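Local coordinates for protein diadenosine tetraphosphatase, putative (Trypanosoma brucei, PDB 2QJC) that probably hydrolyses phosphoric anhydrides such as diadenosine tetraphosphate, as a calcineurin-like metallophosphoesterase with two manganese ions bound in its active site, at residues A134-V139 against G196-V201; R20-G25 against L231-F236; A9-L14 against I129-A134; S47-A52 against G74-L79. All blocks are in the same frame, centred on the assembly; numbering follows the deposited sequence.

Contact 1: residues A134-V139 against G196-V201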
loop_
_atom_site.group_PDB
_atom_site.type_symbol
_atom_site.label_atom_id
_atom_site.label_comp_id
_atom_site.label_asym_id
_atom_site.label_seq_id
_atom_site.Cartn_x
_atom_site.Cartn_y
_atom_site.Cartn_z
ATOM N N ALA A 134 -5.877 -4.999 -16.703
ATOM C CA ALA A 134 -5.020 -5.191 -17.869
ATOM C C ALA A 134 -3.763 -6.001 -17.528
ATOM O O ALA A 134 -3.234 -6.743 -18.366
ATOM C CB ALA A 134 -4.626 -3.834 -18.451
ATOM N N HIS A 135 -3.294 -5.852 -16.293
ATOM C CA HIS A 135 -2.100 -6.547 -15.828
ATOM C C HIS A 135 -2.438 -7.656 -14.837
ATOM O O HIS A 135 -1.541 -8.250 -14.231
ATOM C CB HIS A 135 -1.151 -5.536 -15.167
ATOM C CG HIS A 135 -0.575 -4.533 -16.123
ATOM N ND1 HIS A 135 0.259 -4.890 -17.161
ATOM C CD2 HIS A 135 -0.729 -3.189 -16.209
ATOM C CE1 HIS A 135 0.590 -3.811 -17.850
ATOM N NE2 HIS A 135 0.004 -2.765 -17.292
ATOM N N ASN A 136 -3.736 -7.932 -14.692
ATOM C CA ASN A 136 -4.252 -8.936 -13.765
ATOM C C ASN A 136 -3.682 -8.716 -12.355
ATOM O O ASN A 136 -3.171 -9.636 -11.722
ATOM C CB ASN A 136 -3.929 -10.354 -14.256
ATOM C CG ASN A 136 -4.596 -11.427 -13.411
ATOM O OD1 ASN A 136 -5.753 -11.285 -13.002
ATOM N ND2 ASN A 136 -3.878 -12.509 -13.154
ATOM N N VAL A 137 -3.796 -7.481 -11.873
ATOM C CA VAL A 137 -3.298 -7.097 -10.553
ATOM C C VAL A 137 -4.374 -6.450 -9.672
ATOM O O VAL A 137 -5.338 -5.873 -10.176
ATOM C CB VAL A 137 -2.099 -6.108 -10.709
ATOM C CG1 VAL A 137 -1.902 -5.282 -9.442
ATOM C CG2 VAL A 137 -0.829 -6.886 -11.022
HETATM N N MSE A 138 -4.206 -6.567 -8.356
HETATM C CA MSE A 138 -5.111 -5.948 -7.383
HETATM C C MSE A 138 -4.273 -5.399 -6.219
HETATM O O MSE A 138 -3.412 -6.099 -5.666
HETATM C CB MSE A 138 -6.152 -6.947 -6.856
HETATM C CG MSE A 138 -7.174 -7.398 -7.907
HETATM SE SE MSE A 138 -8.853 -8.078 -7.169
HETATM C CE MSE A 138 -8.211 -9.677 -6.309
ATOM N N VAL A 139 -4.520 -4.146 -5.853
ATOM C CA VAL A 139 -3.769 -3.501 -4.782
ATOM C C VAL A 139 -4.611 -3.250 -3.528
ATOM O O VAL A 139 -5.715 -2.710 -3.608
ATOM C CB VAL A 139 -3.177 -2.133 -5.285
ATOM C CG1 VAL A 139 -2.321 -1.483 -4.202
ATOM C CG2 VAL A 139 -2.350 -2.351 -6.546
ATOM N N GLY A 196 -5.421 -16.426 -6.017
ATOM C CA GLY A 196 -5.616 -15.772 -7.300
ATOM C C GLY A 196 -7.033 -15.916 -7.827
ATOM O O GLY A 196 -7.967 -16.058 -7.044
ATOM N N PRO A 197 -7.230 -15.898 -9.156
ATOM C CA PRO A 197 -6.227 -15.761 -10.216
ATOM C C PRO A 197 -5.427 -14.454 -10.238
ATOM O O PRO A 197 -4.345 -14.415 -10.818
ATOM C CB PRO A 197 -7.053 -15.951 -11.487
ATOM C CG PRO A 197 -8.347 -15.299 -11.122
ATOM C CD PRO A 197 -8.594 -15.812 -9.717
ATOM N N GLU A 198 -5.938 -13.392 -9.619
ATOM C CA GLU A 198 -5.215 -12.119 -9.617
ATOM C C GLU A 198 -3.975 -12.110 -8.726
ATOM O O GLU A 198 -3.900 -12.828 -7.733
ATOM C CB GLU A 198 -6.112 -10.956 -9.155
ATOM C CG GLU A 198 -7.370 -10.726 -9.973
ATOM C CD GLU A 198 -8.490 -11.673 -9.595
ATOM O OE1 GLU A 198 -8.240 -12.626 -8.826
ATOM O OE2 GLU A 198 -9.621 -11.462 -10.073
ATOM N N THR A 199 -2.998 -11.289 -9.099
ATOM C CA THR A 199 -1.800 -11.126 -8.284
ATOM C C THR A 199 -2.128 -9.952 -7.359
ATOM O O THR A 199 -2.487 -8.869 -7.830
ATOM C CB THR A 199 -0.569 -10.725 -9.122
ATOM O OG1 THR A 199 -0.186 -11.809 -9.974
ATOM C CG2 THR A 199 0.598 -10.352 -8.205
ATOM N N VAL A 200 -2.030 -10.166 -6.052
ATOM C CA VAL A 200 -2.305 -9.101 -5.098
ATOM C C VAL A 200 -0.992 -8.465 -4.656
ATOM O O VAL A 200 -0.082 -9.153 -4.188
ATOM C CB VAL A 200 -3.049 -9.634 -3.854
ATOM C CG1 VAL A 200 -3.119 -8.554 -2.764
ATOM C CG2 VAL A 200 -4.452 -10.075 -4.254
ATOM N N VAL A 201 -0.891 -7.153 -4.824
ATOM C CA VAL A 201 0.303 -6.427 -4.427
ATOM C C VAL A 201 -0.038 -5.618 -3.173
ATOM O O VAL A 201 -1.016 -4.866 -3.147
ATOM C CB VAL A 201 0.784 -5.498 -5.566
ATOM C CG1 VAL A 201 2.077 -4.808 -5.159
ATOM C CG2 VAL A 201 0.975 -6.316 -6.874
#

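Contact 2: residues R20-G25 against L231-F236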
loop_
_atom_site.group_PDB
_atom_site.type_symbol
_atom_site.label_atom_id
_atom_site.label_comp_id
_atom_site.label_asym_id
_atom_site.label_seq_id
_atom_site.Cartn_x
_atom_site.Cartn_y
_atom_site.Cartn_z
ATOM N N ARG A 20 2.497 0.994 -18.763
ATOM C CA ARG A 20 3.370 0.548 -17.688
ATOM C C ARG A 20 2.843 1.036 -16.329
ATOM O O ARG A 20 2.461 2.201 -16.182
ATOM C CB ARG A 20 4.758 1.105 -17.955
ATOM C CG ARG A 20 5.886 0.579 -17.112
ATOM C CD ARG A 20 7.040 1.563 -17.282
ATOM N NE ARG A 20 8.273 1.123 -16.659
ATOM C CZ ARG A 20 9.246 1.944 -16.285
ATOM N NH1 ARG A 20 9.123 3.256 -16.465
ATOM N NH2 ARG A 20 10.345 1.447 -15.739
ATOM N N VAL A 21 2.822 0.144 -15.338
ATOM C CA VAL A 21 2.329 0.496 -14.008
ATOM C C VAL A 21 3.370 0.252 -12.913
ATOM O O VAL A 21 3.979 -0.810 -12.841
ATOM C CB VAL A 21 1.044 -0.298 -13.671
ATOM C CG1 VAL A 21 0.579 0.024 -12.236
ATOM C CG2 VAL A 21 -0.048 0.054 -14.667
ATOM N N ILE A 22 3.551 1.253 -12.054
ATOM C CA ILE A 22 4.517 1.183 -10.972
ATOM C C ILE A 22 3.798 1.240 -9.621
ATOM O O ILE A 22 3.100 2.201 -9.312
ATOM C CB ILE A 22 5.533 2.339 -11.107
ATOM C CG1 ILE A 22 6.308 2.172 -12.422
ATOM C CG2 ILE A 22 6.500 2.344 -9.937
ATOM C CD1 ILE A 22 7.177 3.340 -12.768
ATOM N N ILE A 23 3.969 0.189 -8.830
ATOM C CA ILE A 23 3.334 0.076 -7.521
ATOM C C ILE A 23 4.413 0.126 -6.442
ATOM O O ILE A 23 5.341 -0.702 -6.432
ATOM C CB ILE A 23 2.531 -1.242 -7.430
ATOM C CG1 ILE A 23 1.560 -1.320 -8.617
ATOM C CG2 ILE A 23 1.769 -1.305 -6.106
ATOM C CD1 ILE A 23 0.834 -2.638 -8.748
ATOM N N VAL A 24 4.285 1.095 -5.538
ATOM C CA VAL A 24 5.279 1.301 -4.482
ATOM C C VAL A 24 4.835 0.953 -3.059
ATOM O O VAL A 24 3.669 1.117 -2.700
ATOM C CB VAL A 24 5.819 2.766 -4.535
ATOM C CG1 VAL A 24 4.668 3.745 -4.568
ATOM C CG2 VAL A 24 6.729 3.054 -3.340
ATOM N N GLY A 25 5.786 0.443 -2.274
ATOM C CA GLY A 25 5.529 0.045 -0.897
ATOM C C GLY A 25 5.365 1.202 0.074
ATOM O O GLY A 25 5.358 2.367 -0.334
ATOM N N LEU A 231 13.002 1.077 -0.115
ATOM C CA LEU A 231 11.703 1.421 -0.692
ATOM C C LEU A 231 11.636 0.648 -2.004
ATOM O O LEU A 231 12.375 0.941 -2.947
ATOM C CB LEU A 231 11.583 2.923 -0.963
ATOM C CG LEU A 231 10.166 3.393 -1.331
ATOM C CD1 LEU A 231 9.197 3.093 -0.168
ATOM C CD2 LEU A 231 10.177 4.898 -1.655
ATOM N N SER A 232 10.755 -0.349 -2.045
ATOM C CA SER A 232 10.606 -1.212 -3.208
ATOM C C SER A 232 9.354 -0.971 -4.038
ATOM O O SER A 232 8.332 -0.501 -3.535
ATOM C CB SER A 232 10.618 -2.671 -2.759
ATOM O OG SER A 232 11.699 -2.920 -1.885
ATOM N N ALA A 233 9.445 -1.311 -5.319
ATOM C CA ALA A 233 8.318 -1.163 -6.221
ATOM C C ALA A 233 8.226 -2.364 -7.148
ATOM O O ALA A 233 9.247 -2.974 -7.492
ATOM C CB ALA A 233 8.460 0.117 -7.047
ATOM N N ALA A 234 6.998 -2.700 -7.532
ATOM C CA ALA A 234 6.740 -3.789 -8.468
ATOM C C ALA A 234 6.379 -3.127 -9.796
ATOM O O ALA A 234 5.545 -2.219 -9.844
ATOM C CB ALA A 234 5.589 -4.663 -7.984
ATOM N N VAL A 235 7.017 -3.579 -10.872
ATOM C CA VAL A 235 6.781 -3.014 -12.192
ATOM C C VAL A 235 5.990 -3.961 -13.087
ATOM O O VAL A 235 6.322 -5.135 -13.211
ATOM C CB VAL A 235 8.114 -2.675 -12.893
ATOM C CG1 VAL A 235 7.845 -1.935 -14.210
ATOM C CG2 VAL A 235 8.980 -1.834 -11.973
ATOM N N PHE A 236 4.933 -3.439 -13.699
ATOM C CA PHE A 236 4.096 -4.223 -14.597
ATOM C C PHE A 236 4.045 -3.534 -15.960
ATOM O O PHE A 236 3.948 -2.309 -16.042
ATOM C CB PHE A 236 2.691 -4.374 -14.004
ATOM C CG PHE A 236 2.652 -5.246 -12.776
ATOM C CD1 PHE A 236 2.573 -6.634 -12.892
ATOM C CD2 PHE A 236 2.784 -4.685 -11.505
ATOM C CE1 PHE A 236 2.633 -7.457 -11.754
ATOM C CE2 PHE A 236 2.847 -5.499 -10.355
ATOM C CZ PHE A 236 2.774 -6.884 -10.481
#

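Contact 3: residues A9-L14 against I129-A134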
loop_
_atom_site.group_PDB
_atom_site.type_symbol
_atom_site.label_atom_id
_atom_site.label_comp_id
_atom_site.label_asym_id
_atom_site.label_seq_id
_atom_site.Cartn_x
_atom_site.Cartn_y
_atom_site.Cartn_z
ATOM N N ALA A 9 -15.443 -2.438 2.129
ATOM C CA ALA A 9 -14.291 -1.682 1.646
ATOM C C ALA A 9 -14.555 -1.149 0.237
ATOM O O ALA A 9 -15.148 -1.833 -0.594
ATOM C CB ALA A 9 -13.051 -2.576 1.649
ATOM N N ASN A 10 -14.096 0.069 -0.027
ATOM C CA ASN A 10 -14.299 0.714 -1.325
ATOM C C ASN A 10 -13.312 0.262 -2.405
ATOM O O ASN A 10 -12.091 0.295 -2.207
ATOM C CB ASN A 10 -14.242 2.235 -1.147
ATOM C CG ASN A 10 -15.344 2.751 -0.225
ATOM O OD1 ASN A 10 -15.267 3.862 0.306
ATOM N ND2 ASN A 10 -16.381 1.939 -0.036
ATOM N N VAL A 11 -13.864 -0.146 -3.547
ATOM C CA VAL A 11 -13.085 -0.638 -4.682
ATOM C C VAL A 11 -13.103 0.273 -5.917
ATOM O O VAL A 11 -14.160 0.723 -6.358
ATOM C CB VAL A 11 -13.586 -2.044 -5.126
ATOM C CG1 VAL A 11 -12.727 -2.572 -6.259
ATOM C CG2 VAL A 11 -13.567 -3.013 -3.944
ATOM N N VAL A 12 -11.921 0.529 -6.470
ATOM C CA VAL A 12 -11.769 1.354 -7.668
ATOM C C VAL A 12 -11.175 0.479 -8.779
ATOM O O VAL A 12 -10.200 -0.240 -8.554
ATOM C CB VAL A 12 -10.836 2.570 -7.395
ATOM C CG1 VAL A 12 -10.340 3.177 -8.698
ATOM C CG2 VAL A 12 -11.584 3.615 -6.604
ATOM N N THR A 13 -11.774 0.531 -9.966
ATOM C CA THR A 13 -11.304 -0.258 -11.101
ATOM C C THR A 13 -10.794 0.623 -12.246
ATOM O O THR A 13 -11.443 1.593 -12.634
ATOM C CB THR A 13 -12.428 -1.183 -11.617
ATOM O OG1 THR A 13 -12.788 -2.102 -10.580
ATOM C CG2 THR A 13 -11.976 -1.963 -12.842
ATOM N N LEU A 14 -9.629 0.269 -12.783
ATOM C CA LEU A 14 -9.008 1.025 -13.869
ATOM C C LEU A 14 -8.793 0.167 -15.129
ATOM O O LEU A 14 -7.670 -0.237 -15.438
ATOM C CB LEU A 14 -7.672 1.594 -13.373
ATOM C CG LEU A 14 -7.770 2.518 -12.150
ATOM C CD1 LEU A 14 -6.379 2.794 -11.582
ATOM C CD2 LEU A 14 -8.449 3.825 -12.552
ATOM N N ILE A 129 -9.199 -0.581 -2.121
ATOM C CA ILE A 129 -8.713 -1.528 -3.113
ATOM C C ILE A 129 -8.741 -0.958 -4.525
ATOM O O ILE A 129 -9.688 -0.278 -4.907
ATOM C CB ILE A 129 -9.575 -2.811 -3.093
ATOM C CG1 ILE A 129 -9.524 -3.442 -1.700
ATOM C CG2 ILE A 129 -9.091 -3.797 -4.155
ATOM C CD1 ILE A 129 -10.549 -4.533 -1.480
ATOM N N ILE A 130 -7.697 -1.239 -5.298
ATOM C CA ILE A 130 -7.636 -0.786 -6.685
ATOM C C ILE A 130 -7.361 -1.982 -7.588
ATOM O O ILE A 130 -6.406 -2.735 -7.368
ATOM C CB ILE A 130 -6.534 0.286 -6.901
ATOM C CG1 ILE A 130 -6.902 1.562 -6.142
ATOM C CG2 ILE A 130 -6.382 0.601 -8.403
ATOM C CD1 ILE A 130 -5.818 2.626 -6.181
ATOM N N ARG A 131 -8.218 -2.168 -8.590
ATOM C CA ARG A 131 -8.065 -3.266 -9.540
ATOM C C ARG A 131 -7.471 -2.733 -10.848
ATOM O O ARG A 131 -7.945 -1.729 -11.389
ATOM C CB ARG A 131 -9.421 -3.925 -9.832
ATOM C CG ARG A 131 -10.170 -4.424 -8.610
ATOM C CD ARG A 131 -11.425 -5.219 -9.001
ATOM N NE ARG A 131 -11.119 -6.625 -9.257
ATOM C CZ ARG A 131 -12.029 -7.560 -9.523
ATOM N NH1 ARG A 131 -13.315 -7.244 -9.579
ATOM N NH2 ARG A 131 -11.653 -8.822 -9.703
ATOM N N ILE A 132 -6.436 -3.409 -11.344
ATOM C CA ILE A 132 -5.748 -3.041 -12.589
ATOM C C ILE A 132 -5.801 -4.306 -13.446
ATOM O O ILE A 132 -4.797 -5.015 -13.613
ATOM C CB ILE A 132 -4.270 -2.654 -12.315
ATOM C CG1 ILE A 132 -4.215 -1.533 -11.276
ATOM C CG2 ILE A 132 -3.590 -2.191 -13.610
ATOM C CD1 ILE A 132 -2.844 -1.344 -10.658
ATOM N N PRO A 133 -6.988 -4.601 -14.003
ATOM C CA PRO A 133 -7.255 -5.777 -14.838
ATOM C C PRO A 133 -6.362 -6.045 -16.046
ATOM O O PRO A 133 -6.104 -7.201 -16.374
ATOM C CB PRO A 133 -8.736 -5.619 -15.200
ATOM C CG PRO A 133 -8.945 -4.127 -15.169
ATOM C CD PRO A 133 -8.161 -3.704 -13.955
ATOM N N ALA A 134 -5.877 -4.999 -16.703
ATOM C CA ALA A 134 -5.020 -5.191 -17.869
ATOM C C ALA A 134 -3.763 -6.001 -17.528
ATOM O O ALA A 134 -3.234 -6.743 -18.366
ATOM C CB ALA A 134 -4.626 -3.834 -18.451
#

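Contact 4: residues S47-A52 against G74-L79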
loop_
_atom_site.group_PDB
_atom_site.type_symbol
_atom_site.label_atom_id
_atom_site.label_comp_id
_atom_site.label_asym_id
_atom_site.label_seq_id
_atom_site.Cartn_x
_atom_site.Cartn_y
_atom_site.Cartn_z
ATOM N N SER A 47 3.015 9.053 -19.104
ATOM C CA SER A 47 3.107 7.723 -19.698
ATOM C C SER A 47 2.812 6.646 -18.664
ATOM O O SER A 47 1.826 5.916 -18.775
ATOM C CB SER A 47 4.501 7.489 -20.284
ATOM O OG SER A 47 4.737 8.334 -21.394
ATOM N N ASP A 48 3.677 6.540 -17.661
ATOM C CA ASP A 48 3.492 5.545 -16.613
ATOM C C ASP A 48 2.409 5.973 -15.633
ATOM O O ASP A 48 2.041 7.148 -15.561
ATOM C CB ASP A 48 4.790 5.321 -15.829
ATOM C CG ASP A 48 5.959 4.979 -16.724
ATOM O OD1 ASP A 48 5.771 4.159 -17.642
ATOM O OD2 ASP A 48 7.066 5.518 -16.499
ATOM N N THR A 49 1.902 5.000 -14.885
ATOM C CA THR A 49 0.889 5.249 -13.875
ATOM C C THR A 49 1.522 4.803 -12.567
ATOM O O THR A 49 2.162 3.751 -12.505
ATOM C CB THR A 49 -0.371 4.424 -14.135
ATOM O OG1 THR A 49 -0.839 4.687 -15.460
ATOM C CG2 THR A 49 -1.466 4.792 -13.144
ATOM N N LEU A 50 1.366 5.612 -11.530
ATOM C CA LEU A 50 1.943 5.288 -10.233
ATOM C C LEU A 50 0.837 4.933 -9.240
ATOM O O LEU A 50 -0.196 5.602 -9.189
ATOM C CB LEU A 50 2.755 6.484 -9.723
ATOM C CG LEU A 50 3.481 6.342 -8.382
ATOM C CD1 LEU A 50 4.427 5.132 -8.406
ATOM C CD2 LEU A 50 4.262 7.622 -8.109
ATOM N N VAL A 51 1.046 3.867 -8.474
ATOM C CA VAL A 51 0.063 3.443 -7.473
ATOM C C VAL A 51 0.762 3.087 -6.156
ATOM O O VAL A 51 1.645 2.234 -6.135
ATOM C CB VAL A 51 -0.737 2.199 -7.948
ATOM C CG1 VAL A 51 -1.828 1.873 -6.955
ATOM C CG2 VAL A 51 -1.327 2.442 -9.328
ATOM N N ALA A 52 0.372 3.745 -5.067
ATOM C CA ALA A 52 0.950 3.472 -3.749
ATOM C C ALA A 52 0.100 2.458 -2.983
ATOM O O ALA A 52 -1.100 2.340 -3.225
ATOM C CB ALA A 52 1.054 4.762 -2.947
ATOM N N GLY A 74 -0.506 13.008 -10.227
ATOM C CA GLY A 74 -1.728 12.340 -10.645
ATOM C C GLY A 74 -1.717 10.881 -10.218
ATOM O O GLY A 74 -2.495 10.066 -10.714
ATOM N N ALA A 75 -0.834 10.563 -9.278
ATOM C CA ALA A 75 -0.678 9.204 -8.764
ATOM C C ALA A 75 -1.855 8.688 -7.941
ATOM O O ALA A 75 -2.563 9.458 -7.282
ATOM C CB ALA A 75 0.597 9.118 -7.932
ATOM N N TYR A 76 -2.048 7.371 -7.979
ATOM C CA TYR A 76 -3.107 6.702 -7.224
ATOM C C TYR A 76 -2.532 6.109 -5.939
ATOM O O TYR A 76 -1.316 6.026 -5.765
ATOM C CB TYR A 76 -3.710 5.559 -8.046
ATOM C CG TYR A 76 -4.661 5.996 -9.130
ATOM C CD1 TYR A 76 -6.010 6.214 -8.853
ATOM C CD2 TYR A 76 -4.213 6.190 -10.437
ATOM C CE1 TYR A 76 -6.895 6.612 -9.855
ATOM C CE2 TYR A 76 -5.091 6.592 -11.450
ATOM C CZ TYR A 76 -6.427 6.800 -11.150
ATOM O OH TYR A 76 -7.294 7.206 -12.139
ATOM N N SER A 77 -3.417 5.685 -5.048
ATOM C CA SER A 77 -3.009 5.062 -3.796
ATOM C C SER A 77 -4.205 4.509 -3.056
ATOM O O SER A 77 -5.306 5.071 -3.130
ATOM C CB SER A 77 -2.310 6.064 -2.883
ATOM O OG SER A 77 -1.989 5.452 -1.645
ATOM N N VAL A 78 -4.012 3.391 -2.360
ATOM C CA VAL A 78 -5.108 2.878 -1.563
ATOM C C VAL A 78 -4.866 3.448 -0.178
ATOM O O VAL A 78 -3.821 4.071 0.077
ATOM C CB VAL A 78 -5.187 1.316 -1.538
ATOM C CG1 VAL A 78 -5.670 0.819 -2.896
ATOM C CG2 VAL A 78 -3.837 0.691 -1.167
ATOM N N LEU A 79 -5.838 3.261 0.708
ATOM C CA LEU A 79 -5.740 3.780 2.066
ATOM C C LEU A 79 -5.007 2.832 3.003
ATOM O O LEU A 79 -5.358 1.652 3.090
ATOM C CB LEU A 79 -7.142 4.050 2.608
ATOM C CG LEU A 79 -7.249 4.772 3.953
ATOM C CD1 LEU A 79 -6.571 6.138 3.859
ATOM C CD2 LEU A 79 -8.720 4.930 4.318
#

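Contact 1: residues A134-V139 against G196-V201
Asn136 reaches residues 196-201 with side chain and backbone. Its CG stands anti to the backbone N (chi1 -173°), which carries the amide across to the other segment: ND2 donates to Pro197 O at 3.1 Å, from above that carbonyl's plane, and OD1 comes against Glu198 CG. The backbone O of Asn136 accepts Thr199 N in a nearly straight bond (177° at the hydrogen). With Val137, which forms a G1 beta bulge with Asn136 opposite Ile132, the parallel ladder begins, paired with Thr199; its CG1 packs against Val201 CG2 at 4.0 Å. Met138, a selenomethionine, donates N to Thr199 O (2.9 Å) and accepts Val201 N, so its backbone binds on both sides of Val200. Its side chain leaves by the other face and bends at chi3 (-67°), laying CE over Glu198 CB at 3.8 Å. Val139 pairs with Val201 and sets CG1 near Val201 O. Strands 137-140 and 199-202 are neighbours in a mixed sheet, between 129-132 and 218-220. The face of Val137, Val139 and Val201 packs on Ile23 of strand 21-24, in the second sheet, as expected of the two-sheet sandwich of metallophosphoesterases; Met138 and Val200 meet Leu144 on the other face.

Contact 2: residues R20-G25 against L231-F236
Val21 and Phe236 form a hydrogen-bonded antiparallel pair, Val21 N donating to Phe236 O at 2.8 Å, and the ladder repeats at Ile23 with Ala234 before Gly25 N closes it on Ser232 O, the strand axes running 154° apart. Between these lie the non-hydrogen-bonded pairs Ile22-Val235 and Val24-Ala233. The latter is drawn in to 4.3 Å between CA atoms, and Ala233 CA approaches Ile23 O at 3.0 Å in a CA-H...O contact.

On one face, a chi1 of -69° sets the Phe236 ring beside its own backbone N, and CE2 meets the CD1 tip of Ile23 at 3.8 Å, the two side chains slanting across one another. That face turns to the other sheet, where Phe236 meets Val137 and His135; the pair therefore belongs to the interior of the metallophosphoesterase beta sandwich. Strand 21-24 leads directly into Asp26 and His28, which are manganese ligands, with Gly25 as the link.

The opposite face carries Val24 CG2 against Leu231 CG at 4.0 Å and Ile22 CG2 on Ala233 CB, under helix 31-41, whose Leu37 touches Val24, Leu231 and Ala233. At the strand end the extended Arg20 passes Val235 CG1 with its NE at 3.9 Å, and Ile22 CD1 lies over one guanidinium face, offset toward its margin. The guanidinium itself is held by a salt bridge to Asp48 and a hydrogen bond to Val41 O.

Contact 3: residues A9-L14 against I129-A134
Leu14 and Ile130 make the tight side of this contact: Leu14 CD1 meets Ile130 CG2 at 3.9 Å, on the face where Val12 CB also lies against Ile130 CG1. The backbones beneath are joined in parallel, axes 21° apart. Val12 is gripped on both sides, its N donating to Ile129 O and its O accepting Arg131 N, each at 2.8 Å. Asn10 O and Leu14 N extend the ladder at its ends.

The other face opens to solvent along the strand, from buried Ile129 to exposed Thr13 and Pro133. Val11 CG2 packs on Ile129 CB at 4.1 Å. Farther along, Arg131 keeps only its aliphatic stem in the contact. CG lies at 3.9 Å from Val11 CG1, and CD runs beside Thr13, whose OG1 is 3.8 Å away. A bend at chi3 (86°) then leads the guanidinium away from residues 9-14, toward a weak, long ion pair with Glu198. Pro133 sets CD against Leu14 O at the solvent side.

Strand 11-13 is outermost in its sheet within the chain, and 129-132 carries it on to 137-140. Leu14 and Ile130 turn to the second sheet, where both touch Tyr76 of strand 76-77; Ile129 packs on Leu144 on the other face.

Contact 4: residues S47-A52 against G74-L79
Tyr76 N donates to Leu50 O at 2.8 Å (165° at the hydrogen), the shortest polar bond here, with the donor tilted from the plane of that carbonyl. Tyr76 O accepts Ala52 N at 2.9 Å, the donor standing above the Tyr76 carbonyl plane. A longer bond, Val78 N to Ala52 O at 3.2 Å, continues the ladder beyond the two bridges, Val51 with Tyr76 and Ala52 with Ser77. Ser77 OG, anti to its backbone N (chi1 177°), donates within its own segment to Val78 O, and it also rests on Ala52 CB at 3.4 Å.

Parallel pairing of this kind belongs to a beta-alpha-beta unit: strand 49-52 leads by way of helix 63-73 into strand 76-77, a connection of the sort expected in the calcineurin-like phosphoesterase fold. The helix ends at Gly74, whose positive phi completes a Schellman motif, and the chain enters the pairing two residues later. The strand ends lead toward metal ligands, with Asp55 just beyond Ala52 and Asn81 just beyond Leu79.

Leu50 and Ala75 meet CB to CB at 3.8 Å on the helix side, where Leu70 of helix 63-73 touches both. Across the sheet, Val51 CG2 packs against Tyr76 CB at 4.1 Å, while Thr49 CG2 approaches the edge of the Tyr76 ring near its plane, closest to CD2. This ring stands on the face turned to the other sheet, where Val51 touches Ile130 of strand 129-132.

How the contacts relate
The four contacts share two sheets. Contacts 1 and 3, centres about 10 Å apart, are bridged by Val139 N to Ile130 O at 2.8 Å; contacts 2 and 4, about 9 Å apart, by Val51 N to Ile22 O at 2.8 Å. Between sheets, His135 CD2 touches Val21 CG2 at 3.7 Å (contacts 1 and 2) and Ile130 CG1 touches Val78 CG1 at 3.6 Å (contacts 3 and 4). The C-terminal ends of the strands lead to manganese ligands: Asp26 and His28 after 21-24, Asp55 after 49-52, Asn81 after 76-77, His141 after 137-140. Distances to a bound manganese are about 8 Å (Gly25), about 10 Å (Val78 side chain) and about 12 Å (Val139 side chain).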